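Local structure of 3-hydroxyisobutyryl-CoA hydrolase (Mycobacterium thermoresistibile, 4HDT) at residues 141-146 and 262-267; 147-152 and 270-275. The protein probably hydrolyses the thioester of 3-hydroxyisobutyryl-CoA to 3-hydroxyisobutyrate and free coenzyme A, within a crotonase-like fold of the enoyl-CoA hydratase/isomerase family. All blocks are in the same frame, centred on the assembly; numbering follows the deposited sequence.

Contact 1: 141-146 and 262-267; sequences PEVGIG and ATRSPI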
loop_
_atom_site.group_PDB
_atom_site.type_symbol
_atom_site.label_atom_id
_atom_site.label_comp_id
_atom_site.label_asym_id
_atom_site.label_seq_id
_atom_site.Cartn_x
_atom_site.Cartn_y
_atom_site.Cartn_z
ATOM N N PRO A 141 0.249 -5.240 -4.731
ATOM C CA PRO A 141 0.297 -6.088 -5.934
ATOM C C PRO A 141 0.909 -5.447 -7.192
ATOM O O PRO A 141 0.764 -5.984 -8.319
ATOM C CB PRO A 141 -1.184 -6.324 -6.158
ATOM C CG PRO A 141 -1.756 -4.998 -5.868
ATOM C CD PRO A 141 -1.015 -4.490 -4.668
ATOM N N GLU A 142 1.650 -4.372 -6.970
ATOM C CA GLU A 142 2.157 -3.500 -8.020
ATOM C C GLU A 142 2.955 -4.239 -9.095
ATOM O O GLU A 142 2.866 -3.955 -10.269
ATOM C CB GLU A 142 2.988 -2.384 -7.381
ATOM C CG GLU A 142 2.117 -1.320 -6.686
ATOM C CD GLU A 142 1.650 -1.645 -5.287
ATOM O OE1 GLU A 142 2.011 -2.707 -4.721
ATOM O OE2 GLU A 142 0.982 -0.752 -4.657
ATOM N N VAL A 143 3.780 -5.212 -8.707
ATOM C CA VAL A 143 4.611 -5.895 -9.712
ATOM C C VAL A 143 3.812 -6.652 -10.777
ATOM O O VAL A 143 4.325 -6.951 -11.849
ATOM C CB VAL A 143 5.608 -6.863 -9.049
ATOM C CG1 VAL A 143 6.647 -6.112 -8.238
ATOM C CG2 VAL A 143 4.941 -7.941 -8.169
ATOM N N GLY A 144 2.561 -6.957 -10.467
ATOM C CA GLY A 144 1.663 -7.569 -11.402
ATOM C C GLY A 144 1.190 -6.660 -12.527
ATOM O O GLY A 144 0.624 -7.166 -13.542
ATOM N N ILE A 145 1.386 -5.356 -12.358
ATOM C CA ILE A 145 1.075 -4.402 -13.449
ATOM C C ILE A 145 2.334 -3.663 -13.898
ATOM O O ILE A 145 2.258 -2.572 -14.497
ATOM C CB ILE A 145 -0.065 -3.409 -13.074
ATOM C CG1 ILE A 145 0.218 -2.628 -11.776
ATOM C CG2 ILE A 145 -1.407 -4.142 -12.994
ATOM C CD1 ILE A 145 -0.552 -1.314 -11.650
ATOM N N GLY A 146 3.510 -4.209 -13.622
ATOM C CA GLY A 146 4.732 -3.555 -14.051
ATOM C C GLY A 146 5.113 -2.322 -13.268
ATOM O O GLY A 146 5.894 -1.501 -13.774
ATOM N N ALA A 262 7.077 -15.629 -10.844
ATOM C CA ALA A 262 7.491 -15.855 -12.188
ATOM C C ALA A 262 6.497 -15.289 -13.177
ATOM O O ALA A 262 6.837 -15.155 -14.337
ATOM C CB ALA A 262 7.707 -17.344 -12.407
ATOM N N THR A 263 5.284 -14.953 -12.743
ATOM C CA THR A 263 4.326 -14.250 -13.616
ATOM C C THR A 263 4.478 -12.727 -13.632
ATOM O O THR A 263 3.809 -12.068 -14.440
ATOM C CB THR A 263 2.852 -14.519 -13.227
ATOM O OG1 THR A 263 2.520 -13.880 -11.972
ATOM C CG2 THR A 263 2.536 -16.044 -13.228
ATOM N N ARG A 264 5.330 -12.174 -12.778
ATOM C CA ARG A 264 5.379 -10.734 -12.573
ATOM C C ARG A 264 6.400 -10.117 -13.486
ATOM O O ARG A 264 7.236 -10.804 -14.104
ATOM C CB ARG A 264 5.697 -10.406 -11.106
ATOM C CG ARG A 264 4.823 -11.024 -10.054
ATOM C CD ARG A 264 3.365 -10.823 -10.340
ATOM N NE ARG A 264 2.548 -11.119 -9.183
ATOM C CZ ARG A 264 1.218 -11.064 -9.172
ATOM N NH1 ARG A 264 0.522 -10.828 -10.284
ATOM N NH2 ARG A 264 0.556 -11.279 -8.059
ATOM N N SER A 265 6.295 -8.795 -13.655
ATOM C CA SER A 265 7.213 -8.081 -14.526
ATOM C C SER A 265 8.651 -8.233 -14.061
ATOM O O SER A 265 8.938 -7.852 -12.907
ATOM C CB SER A 265 6.822 -6.586 -14.541
ATOM O OG SER A 265 7.877 -5.758 -14.958
ATOM N N PRO A 266 9.572 -8.741 -14.924
ATOM C CA PRO A 266 10.992 -8.833 -14.488
ATOM C C PRO A 266 11.623 -7.525 -14.019
ATOM O O PRO A 266 12.220 -7.486 -12.949
ATOM C CB PRO A 266 11.703 -9.411 -15.713
ATOM C CG PRO A 266 10.645 -10.307 -16.311
ATOM C CD PRO A 266 9.354 -9.514 -16.161
ATOM N N ILE A 267 11.417 -6.431 -14.761
ATOM C CA ILE A 267 12.010 -5.165 -14.353
ATOM C C ILE A 267 11.350 -4.659 -13.065
ATOM O O ILE A 267 12.046 -4.247 -12.144
ATOM C CB ILE A 267 12.009 -4.103 -15.473
ATOM C CG1 ILE A 267 12.837 -2.878 -15.074
ATOM C CG2 ILE A 267 10.585 -3.697 -15.835
ATOM C CD1 ILE A 267 14.290 -3.160 -14.772
#
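A bend at chi2 (-50°) in R264, whose CG starts out beside its backbone N, folds the side chain across V143 and brings NH1 beside G144. V143 meets it with one branch: CG2 sits between the backbone N and the carbonyl carbon of V143 and touches R264 CG at 3.6 Å and CB at 3.9 Å, the two side chains crossing at roughly a right angle. Further along, R264 CD lies 3.8 Å from G144 CA, and NH1 comes to 3.6 Å from the same CA, so that the end of the arginine packs directly against the backbone of the glycine.

The link between the backbones is a single hydrogen bond from S265 N to V143 O, 3.2 Å long and nearly straight (167° at the hydrogen), with the donor tilted 28° from the carbonyl plane. V143 O also receives a weak bond from G146 N, where the chain leaves the 3-10 segment. Beside this bond, S265 CB packs on G146 CA at 3.7 Å. S265 OG itself serves helix 266-279: as N-cap it bonds to A268 N, and it also bonds to D304 OD2 on helix 303-313.

R264 thus lends its aliphatic stem and the NH1 end of its guanidinium to the 3-10 turn, while NH2 is held by T171 O at the end of helix 164-171. With S265 N committed to V143 O and S265 OG to A268 N and D304, the serine couples the turn to the start of the helix. Its hydroxyl accepts from A268 N and is then placed to donate to D304 OD2, tying the start of helix 266-279 to helix 303-313.

Contact 2: 147-152 and 270-275; sequences FIPDVG and SVTLES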
loop_
_atom_site.group_PDB
_atom_site.type_symbol
_atom_site.label_atom_id
_atom_site.label_comp_id
_atom_site.label_asym_id
_atom_site.label_seq_id
_atom_site.Cartn_x
_atom_site.Cartn_y
_atom_site.Cartn_z
ATOM N N PHE A 147 4.608 -2.227 -12.046
ATOM C CA PHE A 147 4.810 -1.065 -11.163
ATOM C C PHE A 147 5.516 -1.554 -9.917
ATOM O O PHE A 147 5.790 -2.791 -9.754
ATOM C CB PHE A 147 3.440 -0.388 -10.905
ATOM C CG PHE A 147 3.488 0.980 -10.270
ATOM C CD1 PHE A 147 4.164 2.034 -10.842
ATOM C CD2 PHE A 147 2.727 1.235 -9.135
ATOM C CE1 PHE A 147 4.106 3.302 -10.263
ATOM C CE2 PHE A 147 2.644 2.497 -8.561
ATOM C CZ PHE A 147 3.385 3.520 -9.084
ATOM N N ILE A 148 5.862 -0.625 -9.026
ATOM C CA ILE A 148 6.624 -0.908 -7.809
ATOM C C ILE A 148 5.807 -0.372 -6.642
ATOM O O ILE A 148 5.273 0.742 -6.746
ATOM C CB ILE A 148 8.032 -0.278 -7.877
ATOM C CG1 ILE A 148 8.869 -0.851 -9.054
ATOM C CG2 ILE A 148 8.773 -0.436 -6.562
ATOM C CD1 ILE A 148 8.676 -0.196 -10.393
ATOM N N PRO A 149 5.730 -1.111 -5.510
ATOM C CA PRO A 149 4.979 -0.622 -4.353
ATOM C C PRO A 149 5.369 0.801 -3.986
ATOM O O PRO A 149 6.573 1.101 -3.833
ATOM C CB PRO A 149 5.336 -1.607 -3.235
ATOM C CG PRO A 149 5.612 -2.892 -3.987
ATOM C CD PRO A 149 6.237 -2.486 -5.295
ATOM N N ASP A 150 4.374 1.638 -3.874
ATOM C CA ASP A 150 4.561 3.053 -3.528
ATOM C C ASP A 150 3.743 3.403 -2.315
ATOM O O ASP A 150 3.546 2.603 -1.465
ATOM C CB ASP A 150 4.241 3.914 -4.776
ATOM C CG ASP A 150 2.776 3.870 -5.223
ATOM O OD1 ASP A 150 2.049 2.884 -4.858
ATOM O OD2 ASP A 150 2.373 4.858 -5.952
ATOM N N VAL A 151 3.307 4.647 -2.223
ATOM C CA VAL A 151 2.513 5.189 -1.128
ATOM C C VAL A 151 3.077 4.876 0.274
ATOM O O VAL A 151 2.342 4.777 1.236
ATOM C CB VAL A 151 1.000 4.863 -1.291
ATOM C CG1 VAL A 151 0.459 5.466 -2.599
ATOM C CG2 VAL A 151 0.711 3.378 -1.233
ATOM N N GLY A 152 4.407 4.843 0.354
ATOM C CA GLY A 152 5.082 4.538 1.586
ATOM C C GLY A 152 5.073 3.074 1.894
ATOM O O GLY A 152 5.483 2.691 2.991
ATOM N N SER A 270 12.683 -6.569 -10.096
ATOM C CA SER A 270 14.080 -6.199 -9.827
ATOM C C SER A 270 14.150 -4.854 -9.118
ATOM O O SER A 270 14.936 -4.659 -8.193
ATOM C CB SER A 270 14.883 -6.180 -11.120
ATOM O OG SER A 270 14.797 -7.429 -11.804
ATOM N N VAL A 271 13.334 -3.926 -9.567
ATOM C CA VAL A 271 13.337 -2.597 -8.964
ATOM C C VAL A 271 12.718 -2.673 -7.561
ATOM O O VAL A 271 13.151 -1.972 -6.634
ATOM C CB VAL A 271 12.648 -1.572 -9.859
ATOM C CG1 VAL A 271 12.565 -0.224 -9.170
ATOM C CG2 VAL A 271 13.360 -1.429 -11.210
ATOM N N THR A 272 11.702 -3.519 -7.394
ATOM C CA THR A 272 11.071 -3.740 -6.103
ATOM C C THR A 272 12.056 -4.293 -5.066
ATOM O O THR A 272 12.131 -3.798 -3.937
ATOM C CB THR A 272 9.815 -4.607 -6.236
ATOM O OG1 THR A 272 8.854 -3.872 -7.005
ATOM C CG2 THR A 272 9.211 -4.902 -4.870
ATOM N N LEU A 273 12.819 -5.305 -5.460
ATOM C CA LEU A 273 13.837 -5.836 -4.566
ATOM C C LEU A 273 14.830 -4.749 -4.144
ATOM O O LEU A 273 15.128 -4.589 -2.946
ATOM C CB LEU A 273 14.555 -7.026 -5.200
ATOM C CG LEU A 273 15.665 -7.698 -4.368
ATOM C CD1 LEU A 273 15.089 -8.157 -3.034
ATOM C CD2 LEU A 273 16.252 -8.872 -5.153
ATOM N N GLU A 274 15.286 -3.969 -5.102
ATOM C CA GLU A 274 16.251 -2.900 -4.801
ATOM C C GLU A 274 15.609 -1.802 -3.944
ATOM O O GLU A 274 16.263 -1.268 -3.035
ATOM C CB GLU A 274 16.830 -2.323 -6.079
ATOM C CG GLU A 274 17.906 -1.282 -5.879
ATOM C CD GLU A 274 19.227 -1.826 -5.364
ATOM O OE1 GLU A 274 19.518 -3.055 -5.435
ATOM O OE2 GLU A 274 19.989 -0.987 -4.844
ATOM N N SER A 275 14.339 -1.489 -4.216
ATOM C CA SER A 275 13.648 -0.439 -3.462
ATOM C C SER A 275 13.517 -0.807 -1.995
ATOM O O SER A 275 13.744 0.005 -1.102
ATOM C CB SER A 275 12.263 -0.179 -4.061
ATOM O OG SER A 275 12.407 0.412 -5.336
#
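P149 turns the CD corner of its ring to helix 266-279, meeting T272 OG1 at 3.4 Å and T272 CG2 at 3.9 Å, with the two side chains crossing at about a right angle. The F147 ring is directed to the other side, where it meets W91 with the ring planes only about 15° apart. A third flat group, the V271 carbonyl, is approached from opposite faces by S275 N and S275 OG; the hydroxyl bond measures 2.8 Å from S275 OG to V271 O and comes from above the carbonyl plane.

I148 spreads two branches over the helix. Its CG2, anti to the backbone N, rests 3.5 Å from T272 OG1 and 3.9 Å from S275 OG, while CG1 packs on V271 CG1 at 3.8 Å. Both hydroxyls bond to carbonyls of their own helix, T272 OG1 to A268 O and S275 OG to V271 O, so the oxygens can pack against carbons of the loop without a polar partner from it. V295 of helix 285-299 touches both I148 and V271, and A169 and L170 of helix 164-171 border T272, placing the contact in a buried junction of three helices.

How the contacts relate
After strand 137-139 the chain runs through 141-146 and straight on into 147-152 before helix 153-158. More than a hundred mostly helical residues later it returns through 262-267 and along helix 266-279. Contact 1 closes this excursion at the N-terminal end of that helix and contact 2 one to two turns further in, so the two closures cross rather than nest and run in the same order along both parts of the chain. They are joined directly: E142 O and F147 N, 3.0 Å apart, probably hydrogen-bond, and V143 CG1 packs 3.4 Å from T272 OG1. Together they seat one continuous loop from just before helix 266-279 to about its third turn.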